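Local coordinates for protein GCN5-related N-acetyltransferase (Sphaerobacter thermophilus, PDB 3TT2) that probably transfers an acyl group, such as the acetyl of acetyl-CoA, to an amine substrate, as GCN5-related N-acetyltransferases generally do, at residues Gly245-Ile249 with Val280-Ser286. Numbering follows the deposited sequence.
Sequences GKGWI and VREVELS
Backbone bonds of Gly247 and Ile249 with Glu282 and Glu284 join strand 246-254 to the parallel strand 282-290, linked through helix 263-278 in the beta-alpha-beta unit of a GNAT fold. Gly247 N gives a nearly straight bond to Glu282 O (2.8 Å, 172° at the hydrogen), in the carbonyl plane. Glu284 N returns a bond to Gly247 O at 3.1 Å, from above the carbonyl plane. Ile249 N then meets Glu284 O, also at 3.1 Å.

On one face, the Trp248 indole lies across the neighbouring strand. Its CG is anti to the backbone N (chi1 -178°), which carries the six-membered ring over Leu285 CA, 3.8 Å from the ring centroid in a CH-pi contact. Trp248 CZ3 touches Glu284 CB, and Trp248 CZ2 touches Ser286 CB. With an alanine in place of Trp248, Leu285 CA is likely to lose its CH-pi partner and a gap to open beside Ser286 CB. On the same face, Lys246 NZ sits between two carboxylates, forming salt bridges to Glu282 OE1 and Glu284 OE2, each with a weak hydrogen bond. Glu284 OE2 also forms a salt bridge with Lys307, so its charge is probably divided between two lysines.

On the other face, Ile249 CB lies 4.0 Å from Leu285 CB. Helix 263-278 packs against this face, with Leu268 and Phe272 on Ile249 and Tyr275 on Val283. Beneath them, Ile249 CD1 rests 3.8 Å from Val283 CG1.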
# COMPACT_ATOMS: atom_id res chain seq x y z
N GLY A 245 -6.72 -0.55 -15.88
CA GLY A 245 -5.89 -1.31 -16.80
C GLY A 245 -4.53 -1.74 -16.26
O GLY A 245 -3.65 -2.11 -17.04
N LYS A 246 -4.35 -1.66 -14.94
CA LYS A 246 -3.14 -2.17 -14.29
C LYS A 246 -3.58 -3.19 -13.28
O LYS A 246 -4.68 -3.08 -12.73
CB LYS A 246 -2.34 -1.07 -13.59
CG LYS A 246 -1.75 -0.06 -14.53
CD LYS A 246 -0.77 0.85 -13.81
CE LYS A 246 0.43 0.06 -13.28
NZ LYS A 246 1.63 0.95 -13.07
N GLY A 247 -2.77 -4.22 -13.10
CA GLY A 247 -3.07 -5.21 -12.07
C GLY A 247 -2.49 -4.87 -10.71
O GLY A 247 -1.41 -4.30 -10.60
N TRP A 248 -3.19 -5.27 -9.65
CA TRP A 248 -2.60 -5.18 -8.33
C TRP A 248 -2.91 -6.45 -7.59
O TRP A 248 -4.06 -6.90 -7.56
CB TRP A 248 -3.12 -3.97 -7.54
CG TRP A 248 -2.46 -3.87 -6.16
CD1 TRP A 248 -2.97 -4.29 -4.97
CD2 TRP A 248 -1.16 -3.33 -5.87
NE1 TRP A 248 -2.08 -4.04 -3.96
CE2 TRP A 248 -0.96 -3.46 -4.48
CE3 TRP A 248 -0.14 -2.75 -6.64
CZ2 TRP A 248 0.21 -3.02 -3.84
CZ3 TRP A 248 1.02 -2.32 -6.01
CH2 TRP A 248 1.19 -2.45 -4.63
N ILE A 249 -1.88 -7.04 -7.01
CA ILE A 249 -2.06 -8.24 -6.23
C ILE A 249 -1.91 -7.89 -4.76
O ILE A 249 -0.82 -7.57 -4.29
CB ILE A 249 -1.07 -9.35 -6.64
CG1 ILE A 249 -1.24 -9.68 -8.11
CG2 ILE A 249 -1.29 -10.61 -5.85
CD1 ILE A 249 -0.21 -10.61 -8.62
N VAL A 280 -3.73 -7.40 -19.78
CA VAL A 280 -3.20 -6.41 -18.83
C VAL A 280 -1.68 -6.39 -18.90
O VAL A 280 -1.03 -7.41 -18.71
CB VAL A 280 -3.65 -6.66 -17.40
CG1 VAL A 280 -2.89 -5.79 -16.46
CG2 VAL A 280 -5.14 -6.40 -17.27
N ARG A 281 -1.11 -5.23 -19.19
CA ARG A 281 0.31 -5.16 -19.45
C ARG A 281 1.13 -5.17 -18.17
O ARG A 281 2.15 -5.86 -18.10
CB ARG A 281 0.65 -3.94 -20.30
CG ARG A 281 2.12 -3.82 -20.59
CD ARG A 281 2.36 -3.27 -21.97
NE ARG A 281 3.78 -3.26 -22.30
CZ ARG A 281 4.59 -2.23 -22.07
NH1 ARG A 281 4.10 -1.14 -21.49
NH2 ARG A 281 5.87 -2.29 -22.42
N GLU A 282 0.69 -4.43 -17.17
CA GLU A 282 1.49 -4.27 -15.98
C GLU A 282 0.77 -4.74 -14.73
O GLU A 282 -0.39 -4.38 -14.49
CB GLU A 282 1.94 -2.83 -15.81
CG GLU A 282 2.88 -2.38 -16.91
CD GLU A 282 3.14 -0.88 -16.91
OE1 GLU A 282 2.65 -0.17 -15.99
OE2 GLU A 282 3.84 -0.41 -17.84
N VAL A 283 1.48 -5.55 -13.95
CA VAL A 283 1.06 -5.98 -12.63
C VAL A 283 2.10 -5.59 -11.57
O VAL A 283 3.32 -5.63 -11.81
CB VAL A 283 0.83 -7.49 -12.57
CG1 VAL A 283 0.27 -7.88 -11.21
CG2 VAL A 283 -0.11 -7.92 -13.70
N GLU A 284 1.61 -5.17 -10.43
CA GLU A 284 2.46 -4.76 -9.34
C GLU A 284 1.93 -5.39 -8.08
O GLU A 284 0.77 -5.77 -8.00
CB GLU A 284 2.45 -3.25 -9.18
CG GLU A 284 3.12 -2.50 -10.31
CD GLU A 284 2.96 -1.00 -10.21
OE1 GLU A 284 2.01 -0.55 -9.52
OE2 GLU A 284 3.77 -0.28 -10.82
N LEU A 285 2.81 -5.49 -7.09
CA LEU A 285 2.41 -5.82 -5.74
C LEU A 285 3.45 -5.28 -4.78
O LEU A 285 4.46 -4.69 -5.18
CB LEU A 285 2.23 -7.33 -5.56
CG LEU A 285 3.42 -8.25 -5.83
CD1 LEU A 285 4.35 -8.32 -4.64
CD2 LEU A 285 2.92 -9.63 -6.17
N SER A 286 3.21 -5.53 -3.51
CA SER A 286 4.00 -4.90 -2.49
C SER A 286 4.39 -5.94 -1.43
O SER A 286 3.57 -6.76 -1.01
CB SER A 286 3.18 -3.77 -1.89
OG SER A 286 3.88 -3.13 -0.86